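Local coordinates for protein putative aminomethyltransferase (Leptospirillum rubarum, PDB 3TTG) that is a putative aminomethyltransferase, related to the T-protein of glycine cleavage and probably a folate-binding enzyme, at residues S47-G52 and G168-I173; Q179-V184 and L248-V253. One frame throughout, in Å; residues are numbered along the deposited sequence.

Contacts 1 and 2 both lie within the range of the aminomethyltransferase folate-binding family, yet they join different parts of it and do not touch: their centres are 23 Å apart and their nearest atoms about 10 Å. Along the chain, the first closes before the second opens. Contact 1 is a buried ring pair between strands of two different sheets, its centre about 17 Å from the centre of the chain. Contact 2, its centre about 10 Å from that of the chain, is partly buried and sets a loop against a short helix. Strand 170-173 runs on into the loop that holds 179-184, which ties the two contacts together. No ligand or catalytic residue is identified at either.

Contact 1. Residues S47-G52 and G168-I173; sequences SIFVEG and GGYVLI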
loop_
_atom_site.group_PDB
_atom_site.type_symbol
_atom_site.label_atom_id
_atom_site.label_comp_id
_atom_site.label_asym_id
_atom_site.label_seq_id
_atom_site.Cartn_x
_atom_site.Cartn_y
_atom_site.Cartn_z
ATOM N N SER A 47 -9.831 -11.116 -3.551
ATOM C CA SER A 47 -9.476 -11.542 -4.920
ATOM C C SER A 47 -10.673 -11.390 -5.778
ATOM O O SER A 47 -11.514 -12.280 -5.772
ATOM C CB SER A 47 -9.036 -13.019 -4.897
ATOM O OG SER A 47 -7.722 -13.126 -4.419
ATOM N N ILE A 48 -10.800 -10.273 -6.490
ATOM C CA ILE A 48 -12.002 -9.986 -7.278
ATOM C C ILE A 48 -11.709 -10.092 -8.727
ATOM O O ILE A 48 -10.768 -9.460 -9.214
ATOM C CB ILE A 48 -12.537 -8.566 -6.967
ATOM C CG1 ILE A 48 -12.721 -8.298 -5.475
ATOM C CG2 ILE A 48 -13.837 -8.289 -7.745
ATOM C CD1 ILE A 48 -13.698 -9.336 -4.736
ATOM N N PHE A 49 -12.509 -10.856 -9.452
ATOM C CA PHE A 49 -12.264 -10.999 -10.900
ATOM C C PHE A 49 -13.369 -10.367 -11.700
ATOM O O PHE A 49 -14.541 -10.411 -11.303
ATOM C CB PHE A 49 -12.083 -12.468 -11.271
ATOM C CG PHE A 49 -10.763 -12.995 -10.720
ATOM C CD1 PHE A 49 -9.604 -12.937 -11.479
ATOM C CD2 PHE A 49 -10.631 -13.302 -9.377
ATOM C CE1 PHE A 49 -8.385 -13.379 -10.957
ATOM C CE2 PHE A 49 -9.407 -13.738 -8.853
ATOM C CZ PHE A 49 -8.292 -13.745 -9.633
ATOM N N VAL A 50 -12.994 -9.753 -12.830
ATOM C CA VAL A 50 -13.939 -9.134 -13.743
ATOM C C VAL A 50 -13.760 -9.762 -15.136
ATOM O O VAL A 50 -12.679 -9.706 -15.737
ATOM C CB VAL A 50 -13.838 -7.606 -13.797
ATOM C CG1 VAL A 50 -14.987 -7.024 -14.635
ATOM C CG2 VAL A 50 -13.844 -7.024 -12.390
ATOM N N GLU A 51 -14.838 -10.301 -15.661
ATOM C CA GLU A 51 -14.855 -10.912 -16.978
ATOM C C GLU A 51 -15.924 -10.312 -17.830
ATOM O O GLU A 51 -16.763 -9.545 -17.337
ATOM C CB GLU A 51 -15.067 -12.419 -16.804
ATOM C CG GLU A 51 -16.483 -12.843 -16.491
ATOM C CD GLU A 51 -16.642 -14.326 -16.170
ATOM O OE1 GLU A 51 -17.715 -14.881 -16.504
ATOM O OE2 GLU A 51 -15.701 -14.935 -15.604
ATOM N N GLY A 52 -15.846 -10.592 -19.119
ATOM C CA GLY A 52 -16.842 -10.150 -20.087
ATOM C C GLY A 52 -16.243 -9.292 -21.172
ATOM O O GLY A 52 -15.150 -8.747 -21.029
ATOM N N GLY A 168 -1.988 -23.166 -9.637
ATOM C CA GLY A 168 -3.163 -22.370 -9.309
ATOM C C GLY A 168 -2.680 -21.296 -8.353
ATOM O O GLY A 168 -1.663 -21.455 -7.676
ATOM N N GLY A 169 -3.390 -20.219 -8.274
ATOM C CA GLY A 169 -2.931 -19.130 -7.414
ATOM C C GLY A 169 -2.104 -18.112 -8.174
ATOM O O GLY A 169 -1.875 -18.248 -9.374
ATOM N N TYR A 170 -1.708 -17.058 -7.500
ATOM C CA TYR A 170 -1.107 -15.909 -8.182
ATOM C C TYR A 170 0.010 -15.283 -7.391
ATOM O O TYR A 170 0.005 -15.319 -6.159
ATOM C CB TYR A 170 -2.188 -14.798 -8.423
ATOM C CG TYR A 170 -3.409 -15.245 -9.186
ATOM C CD1 TYR A 170 -3.439 -15.197 -10.577
ATOM C CD2 TYR A 170 -4.485 -15.835 -8.535
ATOM C CE1 TYR A 170 -4.532 -15.673 -11.295
ATOM C CE2 TYR A 170 -5.577 -16.335 -9.249
ATOM C CZ TYR A 170 -5.584 -16.275 -10.632
ATOM O OH TYR A 170 -6.639 -16.765 -11.366
ATOM N N VAL A 171 0.899 -14.587 -8.084
ATOM C CA VAL A 171 1.924 -13.815 -7.396
ATOM C C VAL A 171 1.869 -12.405 -7.920
ATOM O O VAL A 171 1.917 -12.188 -9.132
ATOM C CB VAL A 171 3.358 -14.380 -7.510
ATOM C CG1 VAL A 171 4.323 -13.577 -6.632
ATOM C CG2 VAL A 171 3.394 -15.831 -7.099
ATOM N N LEU A 172 1.821 -11.458 -7.011
ATOM C CA LEU A 172 1.898 -10.032 -7.273
ATOM C C LEU A 172 3.266 -9.560 -6.812
ATOM O O LEU A 172 3.553 -9.650 -5.592
ATOM C CB LEU A 172 0.837 -9.232 -6.506
ATOM C CG LEU A 172 -0.666 -9.348 -6.884
ATOM C CD1 LEU A 172 -1.143 -10.790 -6.847
ATOM C CD2 LEU A 172 -1.515 -8.533 -5.925
ATOM N N ILE A 173 4.067 -8.980 -7.706
ATOM C CA ILE A 173 5.315 -8.342 -7.296
ATOM C C ILE A 173 5.068 -6.883 -7.488
ATOM O O ILE A 173 4.852 -6.447 -8.615
ATOM C CB ILE A 173 6.594 -8.796 -7.987
ATOM C CG1 ILE A 173 6.748 -10.312 -8.066
ATOM C CG2 ILE A 173 7.805 -8.150 -7.315
ATOM C CD1 ILE A 173 6.767 -10.998 -6.868
#
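Phe-49 and Tyr-170 bring their aromatic rings together between two strands that are otherwise well separated. The rings arrive from opposite directions, one from each sheet, and the CE1-CZ side of Phe-49 meets the CE2, CZ and OH end of Tyr-170: the centroids are 5.6 Å apart and the planes are inclined at 40°, an oblique meeting that is neither a stack nor an edge-to-face pair. CZ of Phe-49 lies 3.8 Å from CE2 of Tyr-170. Beside it, CE1 of the phenylalanine comes to 3.8 Å from the tyrosine OH, which makes the phenol oxygen part of the packed surface.

The interaction is apolar, with no hydrogen bond between the segments. In both residues CG stands anti to the carbonyl carbon (chi1 -70° in Phe-49, -56° in Tyr-170), and this rotation carries each ring toward the other sheet. Such reach is consistent with large aromatic residues here, since the backbones are too far apart for short side chains to meet. With an alanine at Tyr-170, the CE1-CZ side of Phe-49 is likely to lose its partner and a gap to open between the two sheets.

The surroundings make this a piece of buried core. Strand 48-51 is hydrogen-bonded between strands 99-103 and 127-130 in a five-stranded antiparallel sheet, where Phe-49 also rests on Ala-101 and Met-131. Strand 170-173 belongs to the six-stranded mixed sheet, between 161-164 and 187-193; there the Tyr-170 ring meets that of Phe-162 with the planes nearly parallel. It is the pair of Phe-49 with Tyr-170 that joins the five-stranded sheet to the six-stranded one.

Contact 2. Residues Q179-V184 and L248-V253; sequences QHNLDV and LDSVGV
Gln-179 and Leu-248 are where the two backbones come closest, their CA atoms 5.2 Å apart; by Asn-181 and Ser-250 the CA separation has grown to 7.0 Å. The 179-184 segment makes a tight turn, in which Leu-182 N bonds to Gln-179 O and both His-180 and Asn-181 take positive phi, an arrangement that asparagine tolerates well. Across the contact, Leu-248 occupies the N-cap position of the short helix 249-252, and its carbonyl oxygen accepts Gly-252 N.

At the buried end, Leu-248 lays its CD2 methyl against the Gln-179 backbone, 3.7 Å from N, and beside CB of the same residue. The glutamine chain bends at chi2 (-69°) and carries its amide away, where NE2 is bonded to Lys-228 O.

At the exposed end the link is polar. Ser-250 OG donates to Asn-181 OD1 over 2.9 Å, in the plane of the amide and on a lone pair, with a C=O...donor angle of 110°. A chi1 of 177° turns OG away from the serine's own N and out toward the amide.

A backbone bond between His-180 and Gly-247, the residue before Leu-248, also holds the turn to the start of the helix, while Leu-248 packs on Tyr-77, Phe-79 and Phe-178. The whole is loop-to-helix packing, apolar inside and hydrogen-bonded at the surface, that joins the connection between strands 170-173 and 187-193 to helix 249-252 beside strand 75-81.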
loop_
_atom_site.group_PDB
_atom_site.type_symbol
_atom_site.label_atom_id
_atom_site.label_comp_id
_atom_site.label_asym_id
_atom_site.label_seq_id
_atom_site.Cartn_x
_atom_site.Cartn_y
_atom_site.Cartn_z
ATOM N N GLN A 179 5.408 5.730 -2.773
ATOM C CA GLN A 179 5.079 7.113 -2.419
ATOM C C GLN A 179 6.232 8.059 -2.814
ATOM O O GLN A 179 7.412 7.773 -2.593
ATOM C CB GLN A 179 4.688 7.255 -0.938
ATOM C CG GLN A 179 5.874 7.189 0.040
ATOM C CD GLN A 179 6.512 5.850 0.146
ATOM O OE1 GLN A 179 5.950 4.816 -0.227
ATOM N NE2 GLN A 179 7.637 5.803 0.780
ATOM N N HIS A 180 5.859 9.164 -3.425
ATOM C CA HIS A 180 6.751 10.218 -3.941
ATOM C C HIS A 180 7.832 9.644 -4.863
ATOM O O HIS A 180 8.901 10.246 -4.979
ATOM C CB HIS A 180 7.412 11.023 -2.779
ATOM C CG HIS A 180 6.511 11.632 -1.756
ATOM N ND1 HIS A 180 5.511 12.521 -2.094
ATOM C CD2 HIS A 180 6.541 11.503 -0.404
ATOM C CE1 HIS A 180 4.954 12.873 -0.952
ATOM N NE2 HIS A 180 5.587 12.337 0.089
ATOM N N ASN A 181 7.528 8.535 -5.583
ATOM C CA ASN A 181 8.404 7.751 -6.416
ATOM C C ASN A 181 9.627 7.286 -5.716
ATOM O O ASN A 181 10.657 7.116 -6.349
ATOM C CB ASN A 181 8.832 8.524 -7.644
ATOM C CG ASN A 181 7.706 8.790 -8.542
ATOM O OD1 ASN A 181 7.288 7.887 -9.274
ATOM N ND2 ASN A 181 7.147 9.988 -8.436
ATOM N N LEU A 182 9.536 7.031 -4.419
ATOM C CA LEU A 182 10.701 6.544 -3.678
ATOM C C LEU A 182 10.771 5.050 -3.827
ATOM O O LEU A 182 9.726 4.384 -3.815
ATOM C CB LEU A 182 10.556 6.924 -2.171
ATOM C CG LEU A 182 10.576 8.421 -1.889
ATOM C CD1 LEU A 182 10.042 8.748 -0.492
ATOM C CD2 LEU A 182 11.993 8.976 -2.044
ATOM N N ASP A 183 11.980 4.524 -3.881
ATOM C CA ASP A 183 12.218 3.085 -3.900
ATOM C C ASP A 183 11.929 2.547 -2.494
ATOM O O ASP A 183 12.566 2.982 -1.545
ATOM C CB ASP A 183 13.693 2.805 -4.314
ATOM C CG ASP A 183 14.016 1.359 -4.626
ATOM O OD1 ASP A 183 13.514 0.465 -3.912
ATOM O OD2 ASP A 183 14.863 1.126 -5.498
ATOM N N VAL A 184 10.938 1.644 -2.358
ATOM C CA VAL A 184 10.566 1.054 -1.077
ATOM C C VAL A 184 10.968 -0.450 -1.008
ATOM O O VAL A 184 10.487 -1.192 -0.154
ATOM C CB VAL A 184 9.079 1.258 -0.773
ATOM C CG1 VAL A 184 8.727 2.759 -0.725
ATOM C CG2 VAL A 184 8.172 0.499 -1.743
ATOM N N LEU A 248 0.945 9.485 -4.274
ATOM C CA LEU A 248 0.723 8.275 -5.028
ATOM C C LEU A 248 0.031 8.487 -6.390
ATOM O O LEU A 248 -0.334 7.521 -7.025
ATOM C CB LEU A 248 -0.081 7.317 -4.176
ATOM C CG LEU A 248 0.666 6.714 -3.011
ATOM C CD1 LEU A 248 -0.284 5.856 -2.181
ATOM C CD2 LEU A 248 1.793 5.810 -3.528
ATOM N N ASP A 249 -0.089 9.709 -6.852
ATOM C CA ASP A 249 -0.654 9.936 -8.157
ATOM C C ASP A 249 0.332 9.486 -9.286
ATOM O O ASP A 249 -0.149 9.092 -10.327
ATOM C CB ASP A 249 -1.100 11.383 -8.365
ATOM C CG ASP A 249 -0.014 12.408 -8.295
ATOM O OD1 ASP A 249 0.795 12.350 -7.334
ATOM O OD2 ASP A 249 -0.002 13.316 -9.170
ATOM N N SER A 250 1.666 9.476 -9.074
ATOM C CA SER A 250 2.594 9.006 -10.111
ATOM C C SER A 250 2.425 7.482 -10.351
ATOM O O SER A 250 2.429 7.054 -11.467
ATOM C CB SER A 250 4.043 9.331 -9.733
ATOM O OG SER A 250 4.932 8.805 -10.700
ATOM N N VAL A 251 2.147 6.698 -9.317
ATOM C CA VAL A 251 1.965 5.237 -9.487
ATOM C C VAL A 251 0.472 4.760 -9.636
ATOM O O VAL A 251 0.220 3.695 -10.245
ATOM C CB VAL A 251 2.687 4.506 -8.304
ATOM C CG1 VAL A 251 2.042 4.802 -6.969
ATOM C CG2 VAL A 251 2.721 3.004 -8.519
ATOM N N GLY A 252 -0.477 5.558 -9.172
ATOM C CA GLY A 252 -1.899 5.193 -9.137
ATOM C C GLY A 252 -2.860 5.933 -10.057
ATOM O O GLY A 252 -4.020 5.559 -10.115
ATOM N N VAL A 253 -2.420 7.008 -10.739
ATOM C CA VAL A 253 -3.290 7.806 -11.627
ATOM C C VAL A 253 -2.659 7.935 -12.967
ATOM O O VAL A 253 -1.454 8.183 -13.024
ATOM C CB VAL A 253 -3.483 9.232 -11.000
ATOM C CG1 VAL A 253 -4.274 10.165 -11.905
ATOM C CG2 VAL A 253 -4.127 9.170 -9.639
#